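Local coordinates for DUF5625 domain-containing protein (Sulfurospirillum deleyianum, PDB 3NKG), which is of unknown function but folds as a beta-sandwich that is grouped with the galactose-binding domain-like families, at residues Ser8-Leu13 and Val20-Lys25; Thr96-Lys101 and Tyr131-Thr136. All blocks are in the same frame, centred on the assembly; numbering follows the deposited sequence.

Contact 1: Ser8-Leu13 and Val20-Lys25; sequences SIPIDL and VEKEVK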
# COMPACT_ATOMS: atom_id res chain seq x y z
N SER A 8 0.40 -1.33 -11.89
CA SER A 8 -0.68 -1.25 -10.89
C SER A 8 -1.66 -2.41 -10.99
O SER A 8 -2.07 -2.80 -12.08
CB SER A 8 -1.44 0.07 -10.98
OG SER A 8 -0.71 1.15 -10.41
N ILE A 9 -2.03 -2.97 -9.85
CA ILE A 9 -2.92 -4.11 -9.78
C ILE A 9 -4.10 -3.72 -8.88
O ILE A 9 -3.92 -3.49 -7.69
CB ILE A 9 -2.16 -5.33 -9.21
CG1 ILE A 9 -1.02 -5.74 -10.14
CG2 ILE A 9 -3.08 -6.52 -8.94
CD1 ILE A 9 -0.07 -6.74 -9.52
N PRO A 10 -5.31 -3.61 -9.45
CA PRO A 10 -6.46 -3.24 -8.63
C PRO A 10 -6.74 -4.31 -7.59
O PRO A 10 -6.76 -5.49 -7.93
CB PRO A 10 -7.62 -3.16 -9.63
CG PRO A 10 -6.95 -2.82 -10.93
CD PRO A 10 -5.66 -3.63 -10.89
N ILE A 11 -6.95 -3.90 -6.35
CA ILE A 11 -7.35 -4.83 -5.31
C ILE A 11 -8.57 -4.32 -4.52
O ILE A 11 -8.89 -3.13 -4.55
CB ILE A 11 -6.21 -5.11 -4.34
CG1 ILE A 11 -5.81 -3.82 -3.62
CG2 ILE A 11 -5.02 -5.67 -5.10
CD1 ILE A 11 -4.81 -4.07 -2.53
N ASP A 12 -9.21 -5.25 -3.82
CA ASP A 12 -10.46 -5.00 -3.10
C ASP A 12 -10.26 -5.19 -1.59
O ASP A 12 -10.25 -6.32 -1.11
CB ASP A 12 -11.50 -6.01 -3.58
CG ASP A 12 -12.86 -5.81 -2.91
OD1 ASP A 12 -12.98 -4.91 -2.04
OD2 ASP A 12 -13.81 -6.53 -3.27
N LEU A 13 -10.12 -4.09 -0.85
CA LEU A 13 -9.90 -4.17 0.60
C LEU A 13 -11.19 -4.32 1.40
O LEU A 13 -11.14 -4.39 2.62
CB LEU A 13 -9.18 -2.92 1.11
CG LEU A 13 -7.82 -2.52 0.55
CD1 LEU A 13 -7.30 -1.39 1.42
CD2 LEU A 13 -6.86 -3.68 0.56
N VAL A 20 -5.70 -11.39 -5.73
CA VAL A 20 -5.42 -11.07 -7.12
C VAL A 20 -4.03 -11.58 -7.49
O VAL A 20 -3.09 -11.48 -6.70
CB VAL A 20 -5.50 -9.56 -7.38
CG1 VAL A 20 -5.16 -9.27 -8.83
CG2 VAL A 20 -6.89 -9.07 -7.07
N GLU A 21 -3.89 -12.14 -8.69
CA GLU A 21 -2.63 -12.71 -9.13
C GLU A 21 -2.27 -12.14 -10.50
O GLU A 21 -3.07 -12.22 -11.43
CB GLU A 21 -2.77 -14.23 -9.18
CG GLU A 21 -1.50 -15.02 -9.27
CD GLU A 21 -1.74 -16.51 -9.05
OE1 GLU A 21 -2.11 -16.90 -7.92
OE2 GLU A 21 -1.54 -17.30 -10.01
N LYS A 22 -1.09 -11.54 -10.64
CA LYS A 22 -0.67 -11.10 -11.97
C LYS A 22 0.80 -11.38 -12.28
O LYS A 22 1.65 -11.38 -11.38
CB LYS A 22 -1.00 -9.62 -12.20
CG LYS A 22 -2.48 -9.38 -12.39
CD LYS A 22 -2.86 -7.91 -12.30
CE LYS A 22 -4.37 -7.75 -12.18
NZ LYS A 22 -4.79 -6.32 -12.13
N GLU A 23 1.09 -11.64 -13.55
CA GLU A 23 2.46 -11.77 -13.99
C GLU A 23 3.06 -10.38 -14.11
O GLU A 23 2.41 -9.44 -14.55
CB GLU A 23 2.55 -12.51 -15.33
CG GLU A 23 3.98 -12.63 -15.82
CD GLU A 23 4.09 -13.45 -17.11
OE1 GLU A 23 3.26 -14.38 -17.31
OE2 GLU A 23 5.01 -13.17 -17.91
N VAL A 24 4.30 -10.28 -13.71
CA VAL A 24 4.95 -9.01 -13.59
C VAL A 24 6.34 -9.14 -14.20
O VAL A 24 7.10 -10.05 -13.85
CB VAL A 24 5.10 -8.64 -12.10
CG1 VAL A 24 6.13 -7.52 -11.94
CG2 VAL A 24 3.74 -8.27 -11.52
N LYS A 25 6.66 -8.22 -15.10
CA LYS A 25 7.95 -8.23 -15.75
C LYS A 25 8.84 -7.13 -15.21
O LYS A 25 8.50 -5.96 -15.30
CB LYS A 25 7.78 -8.10 -17.27
CG LYS A 25 9.08 -8.26 -18.06
CD LYS A 25 8.80 -8.47 -19.55
CE LYS A 25 10.08 -8.63 -20.36
NZ LYS A 25 9.79 -8.85 -21.82
O HOH W 1 -3.90 -5.02 -14.00

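Contact 2: Thr96-Lys101 and Tyr131-Thr136; sequences TVVPIK and YTRDIT. With ACY (acetic acid), chain C.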
# COMPACT_ATOMS: atom_id res chain seq x y z
N THR A 96 -5.24 2.76 10.29
CA THR A 96 -5.83 1.44 10.35
C THR A 96 -4.85 0.42 9.80
O THR A 96 -4.35 0.56 8.69
CB THR A 96 -7.13 1.38 9.56
OG1 THR A 96 -8.08 2.24 10.18
CG2 THR A 96 -7.69 -0.05 9.53
N VAL A 97 -4.54 -0.60 10.60
CA VAL A 97 -3.57 -1.59 10.16
C VAL A 97 -4.26 -2.45 9.12
O VAL A 97 -5.36 -2.92 9.36
CB VAL A 97 -3.07 -2.48 11.30
CG1 VAL A 97 -2.30 -3.67 10.73
CG2 VAL A 97 -2.18 -1.67 12.27
N VAL A 98 -3.62 -2.63 7.97
CA VAL A 98 -4.19 -3.48 6.91
C VAL A 98 -3.23 -4.64 6.57
O VAL A 98 -2.19 -4.43 5.96
CB VAL A 98 -4.49 -2.65 5.64
CG1 VAL A 98 -5.03 -3.56 4.50
CG2 VAL A 98 -5.49 -1.53 5.97
N PRO A 99 -3.59 -5.86 6.99
CA PRO A 99 -2.76 -7.04 6.73
C PRO A 99 -2.88 -7.42 5.28
O PRO A 99 -3.99 -7.61 4.80
CB PRO A 99 -3.42 -8.14 7.58
CG PRO A 99 -4.39 -7.43 8.51
CD PRO A 99 -4.78 -6.16 7.81
N ILE A 100 -1.74 -7.52 4.61
CA ILE A 100 -1.66 -7.85 3.20
C ILE A 100 -0.65 -8.98 3.09
O ILE A 100 0.47 -8.88 3.61
CB ILE A 100 -1.09 -6.68 2.40
CG1 ILE A 100 -2.02 -5.47 2.50
CG2 ILE A 100 -0.88 -7.08 0.94
CD1 ILE A 100 -3.29 -5.62 1.73
N LYS A 101 -1.03 -10.05 2.42
CA LYS A 101 -0.09 -11.13 2.19
C LYS A 101 0.39 -11.08 0.75
O LYS A 101 -0.42 -11.15 -0.20
CB LYS A 101 -0.72 -12.48 2.52
CG LYS A 101 0.24 -13.66 2.44
CD LYS A 101 -0.46 -14.93 2.92
CE LYS A 101 0.04 -16.15 2.19
NZ LYS A 101 -0.61 -17.40 2.69
N TYR A 131 -2.02 10.05 -0.95
CA TYR A 131 -2.96 9.02 -0.51
C TYR A 131 -2.41 7.62 -0.73
O TYR A 131 -3.04 6.78 -1.37
CB TYR A 131 -4.32 9.19 -1.20
CG TYR A 131 -4.94 10.54 -0.87
CD1 TYR A 131 -5.48 10.78 0.40
CD2 TYR A 131 -4.97 11.56 -1.81
CE1 TYR A 131 -6.05 12.00 0.72
CE2 TYR A 131 -5.54 12.81 -1.49
CZ TYR A 131 -6.07 13.01 -0.22
OH TYR A 131 -6.63 14.22 0.11
N THR A 132 -1.21 7.39 -0.22
CA THR A 132 -0.57 6.09 -0.39
C THR A 132 -0.23 5.46 0.96
O THR A 132 -0.07 6.14 1.98
CB THR A 132 0.76 6.17 -1.21
OG1 THR A 132 1.72 6.92 -0.46
CG2 THR A 132 0.56 6.83 -2.55
N ARG A 133 -0.11 4.15 0.95
CA ARG A 133 0.50 3.49 2.08
C ARG A 133 1.66 2.64 1.55
O ARG A 133 1.49 1.85 0.61
CB ARG A 133 -0.50 2.63 2.83
CG ARG A 133 0.24 1.79 3.85
CD ARG A 133 -0.64 1.21 4.83
NE ARG A 133 -1.24 2.17 5.76
CZ ARG A 133 -2.26 1.83 6.54
NH1 ARG A 133 -2.74 0.59 6.44
NH2 ARG A 133 -2.80 2.71 7.38
N ASP A 134 2.84 2.86 2.12
CA ASP A 134 4.06 2.17 1.72
C ASP A 134 4.10 0.81 2.42
O ASP A 134 3.95 0.73 3.64
CB ASP A 134 5.28 3.02 2.09
CG ASP A 134 5.48 4.23 1.13
OD1 ASP A 134 4.80 4.27 0.08
OD2 ASP A 134 6.31 5.13 1.42
N ILE A 135 4.26 -0.27 1.65
CA ILE A 135 4.32 -1.62 2.23
C ILE A 135 5.76 -2.06 2.46
O ILE A 135 6.18 -2.34 3.60
CB ILE A 135 3.66 -2.67 1.31
CG1 ILE A 135 2.20 -2.35 1.01
CG2 ILE A 135 3.74 -4.05 1.94
CD1 ILE A 135 1.68 -3.06 -0.25
N THR A 136 6.53 -2.14 1.38
CA THR A 136 7.92 -2.56 1.49
C THR A 136 8.72 -2.15 0.24
O THR A 136 8.15 -1.68 -0.75
CB THR A 136 8.04 -4.11 1.75
OG1 THR A 136 9.37 -4.45 2.15
CG2 THR A 136 7.65 -4.92 0.50
C ACY C . -2.21 12.37 2.08
O ACY C . -1.60 11.91 3.08
OXT ACY C . -1.78 12.49 0.89
CH3 ACY C . -3.61 12.82 2.33

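Contact 1: Ser8-Leu13 and Val20-Lys25
Ile9 lies opposite Lys22 and Ile11 opposite Val20, by nearest CA atoms, where strand 8-11 runs against strand 20-25. The two directions differ by 166°, close to antiparallel. The segment axes come no nearer than 8.2 Å, and no hydrogen bond crosses the gap. This is face-to-face packing between sheets, not pairing within one. Ile9 and Ile11 bond through their backbones to Phe165 and Val163, while Val20 and Lys22 bond to Ile149 and Phe147. The contact therefore joins the outermost strands 7-11 and 18-26 at one flank of a beta-sandwich of two antiparallel four-stranded sheets.

Ile9 and Val20 meet by single methyls as their side chains slide past each other in opposite directions. Ile9 CG2 lies 3.4 Å from Val20 CG1, which is tight for two carbons. The other methyl of Val20, CG2, rests 3.7 Å from Pro10 O. Ile11 adds a looser touch, with its CG2 4.4 Å from Val20 CG2.

Lys22 contributes its aliphatic length. CG sits beside the backbone N (chi1 -72°), and the extended chain beyond it carries the methylenes past Ile9. Lys22 CD is 3.6 Å from Ile9 CG1, and CE rests near Ile9 CG2. The chain then crosses Pro10 at about a right angle, bringing Lys22 NZ within 3.1 Å of Pro10 CD. A water modelled between Lys22 NZ and Ser8 O is a doubtful bridge: its distance to NZ is too short, and its bond to Ser8 O is weak. Ser8 directs its hydroxyl elsewhere, to Thr166.

Contact 2: Thr96-Lys101 and Tyr131-Thr136
Arg133 reaches across from strand 132-136 and meets Thr96 end-on, with both terminal nitrogens on one carbonyl oxygen. Arg133 NH1 donates to Thr96 O at 2.8 Å, nearly in line with the carbonyl bond (C=O...N 167°). Arg133 NH2 donates to Thr96 O at 3.0 Å from above the carbonyl plane. Both bonds are bent at the hydrogen, 144° for NH1 and 135° for NH2, as expected when two N-H groups share one oxygen. That oxygen lies near the guanidinium plane, at its edge. The side chain leaves with CG anti to the backbone N and bends at chi3, which turns the flat group onto Thr96. Val98 approaches the guanidinium obliquely, its CG2 3.5 Å from Arg133 NH1.

Two other main-chain carbonyls complete the setting: Leu58 O accepts from NH2 and Gly125 O from NE. The buried arginine thus ties one sheet of the sandwich to the loop leading into strand 98-107 of the other, and to the end of helix 49-58. A methionine here would probably leave the oxygens of Thr96, Leu58 and Gly125 each without the donor it has now. The three carbonyl dipoles probably stabilise the buried positive charge, and bonds from NE, NH1 and NH2 are likely to hold the guanidinium against rotation.

Contacts 1 and 2 join the same two sheets at different places, with their centres about 14 Å apart. Contact 1 lies near the surface and is mainly apolar; contact 2 is nearer the middle of the chain and is polar. They touch through Leu13 and Ile100, where Leu13 CD2 is 4.2 Å from Ile100 CD1. Along the chain, contact 1 closes before contact 2 opens. Neither contact can be tied to an active site. A bound acetic acid molecule, probably from the crystallisation liquor, lies over one face of the Tyr131 ring. Its OXT accepts from Tyr131 N at 3.1 Å, and Asn126 also binds it. It takes no part in the Arg133-Thr96 bonds.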